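Local coordinates for protein beta-lactamase (PDB 4EWF) that probably hydrolyses beta-lactams to substituted beta-amino acids, at residues E183-T186 with A187-A190. Numbering follows the deposited sequence.
Sequences ESCT and AMLA
The side chain of Met188, a selenomethionine in this structure, folds back over the preceding turn of its alpha-helix and brings its terminal methyl against both Ser184 and Cys185. Four successive i to i+4 backbone hydrogen bonds build this part of helix 182-192, running from the amides of Ala187, Met188, Leu189 and Ala190 to the carbonyls of Glu183, Ser184, Cys185 and Thr186. The shortest joins Met188 N to Ser184 O at 2.8 Å, although its N-H...O angle of 147° is more bent than those of the other three.

The same carbonyl lies beneath the Met188 side chain, with Met188 CG 3.4 Å from Ser184 O. The chain is extended about CB-CG and then bends at its end (chi3 -79°), which brings Met188 CE back to 3.6 Å from Ser184 O. From there Met188 CE reaches Ser184 CB at 4.2 Å and makes a loose apolar contact with Cys185 SG at 4.3 Å. Met59, Ile60 and Tyr63 of helix 55-67, together with Leu174 of helix 164-175, also pack on Met188, so this buried face of helix 182-192 joins the two neighbouring helices in the all-helical part of the class A fold. Ser184 OG adds a polar tie to helix 55-67 through a hydrogen bond to Asp67.

Leu189 repeats the approach to a carbonyl one residue along, its branch carbon CG lying 3.3 Å from Cys185 O, while its side chain also touches Leu174 and Leu175.

On the exposed face, Thr186 holds OG1 beside its own backbone N (chi1 -60°), where the hydroxyl hydrogen-bonds to Gln182 O in the preceding turn; Thr186 CG2 stands anti to that N, beside the carbonyl carbon, and so falls 3.7 Å from Ala187 N.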
ATOM      1  N   GLU A 183       5.177  17.378   8.330  0.54 38.61           N
ATOM      2  CA  GLU A 183       3.846  17.317   8.931  0.54 39.04           C
ATOM      3  C   GLU A 183       2.953  16.380   8.127  0.54 34.77           C
ATOM      4  O   GLU A 183       2.234  15.549   8.686  0.54 31.98           O
ATOM      5  CB  GLU A 183       3.196  18.707   9.000  0.54 41.55           C
ATOM      6  CG  GLU A 183       1.760  18.678   9.511  0.54 50.27           C
ATOM      7  CD  GLU A 183       1.052  20.023   9.405  0.54 55.93           C
ATOM      8  OE1 GLU A 183      -0.151  20.039   9.047  0.54 55.53           O
ATOM      9  OE2 GLU A 183       1.690  21.058   9.689  0.54 50.33           O
ATOM     10  N   SER A 184       3.008  16.509   6.808  1.00 32.70           N
ATOM     11  CA  SER A 184       2.188  15.662   5.960  1.00 31.33           C
ATOM     12  C   SER A 184       2.643  14.201   6.007  1.00 31.78           C
ATOM     13  O   SER A 184       1.819  13.286   6.091  1.00 29.45           O
ATOM     14  CB  SER A 184       2.150  16.216   4.536  1.00 31.98           C
ATOM     15  OG  SER A 184       1.430  17.441   4.512  1.00 32.57           O
ATOM     16  N   CYS A 185       3.950  13.968   5.980  1.00 28.84           N
ATOM     17  CA  CYS A 185       4.432  12.592   6.121  1.00 29.21           C
ATOM     18  C   CYS A 185       3.963  11.961   7.435  1.00 28.34           C
ATOM     19  O   CYS A 185       3.546  10.807   7.470  1.00 31.08           O
ATOM     20  CB  CYS A 185       5.955  12.517   5.995  1.00 32.62           C
ATOM     21  SG  CYS A 185       6.535  12.902   4.323  1.00 38.09           S
ATOM     22  N   THR A 186       4.019  12.727   8.517  1.00 33.59           N
ATOM     23  CA  THR A 186       3.523  12.228   9.791  1.00 30.45           C
ATOM     24  C   THR A 186       2.027  11.911   9.722  1.00 28.17           C
ATOM     25  O   THR A 186       1.596  10.865  10.191  1.00 28.48           O
ATOM     26  CB  THR A 186       3.804  13.225  10.911  1.00 37.30           C
ATOM     27  OG1 THR A 186       5.219  13.414  10.993  1.00 34.67           O
ATOM     28  CG2 THR A 186       3.276  12.696  12.236  1.00 37.71           C
ATOM     29  N   ALA A 187       1.237  12.799   9.124  1.00 35.22           N
ATOM     30  CA  ALA A 187      -0.197  12.534   8.966  1.00 31.69           C
ATOM     31  C   ALA A 187      -0.485  11.335   8.055  1.00 30.61           C
ATOM     32  O   ALA A 187      -1.465  10.609   8.253  1.00 25.71           O
ATOM     33  CB  ALA A 187      -0.924  13.772   8.445  1.00 31.06           C
HETATM   34  N   MSE A 188       0.343  11.136   7.036  1.00 28.21           N
HETATM   35  CA  MSE A 188       0.098  10.036   6.105  1.00 27.89           C
HETATM   36  C   MSE A 188       0.418   8.691   6.736  1.00 29.31           C
HETATM   37  O   MSE A 188      -0.287   7.706   6.501  1.00 24.41           O
HETATM   38  CB  MSE A 188       0.849  10.235   4.786  1.00 25.54           C
HETATM   39  CG  MSE A 188       0.194  11.258   3.897  1.00 31.57           C
HETATM   40 SE   MSE A 188       1.077  11.417   2.176  0.55 26.80          SE
HETATM   41  CE  MSE A 188       2.573  12.514   2.689  1.00 24.12           C
ATOM     42  N   LEU A 189       1.471   8.657   7.542  1.00 29.70           N
ATOM     43  CA  LEU A 189       1.844   7.434   8.253  1.00 28.55           C
ATOM     44  C   LEU A 189       0.754   7.059   9.255  1.00 28.68           C
ATOM     45  O   LEU A 189       0.436   5.879   9.437  1.00 25.47           O
ATOM     46  CB  LEU A 189       3.186   7.618   8.967  1.00 28.56           C
ATOM     47  CG  LEU A 189       4.405   7.659   8.037  1.00 29.20           C
ATOM     48  CD1 LEU A 189       5.640   8.156   8.787  1.00 34.20           C
ATOM     49  CD2 LEU A 189       4.656   6.297   7.413  1.00 26.41           C
ATOM     50  N   ALA A 190       0.191   8.065   9.917  1.00 25.97           N
ATOM     51  CA  ALA A 190      -0.963   7.833  10.772  1.00 32.61           C
ATOM     52  C   ALA A 190      -2.184   7.297   9.993  1.00 28.42           C
ATOM     53  O   ALA A 190      -2.963   6.504  10.524  1.00 30.05           O
ATOM     54  CB  ALA A 190      -1.318   9.108  11.570  1.00 33.36           C
TER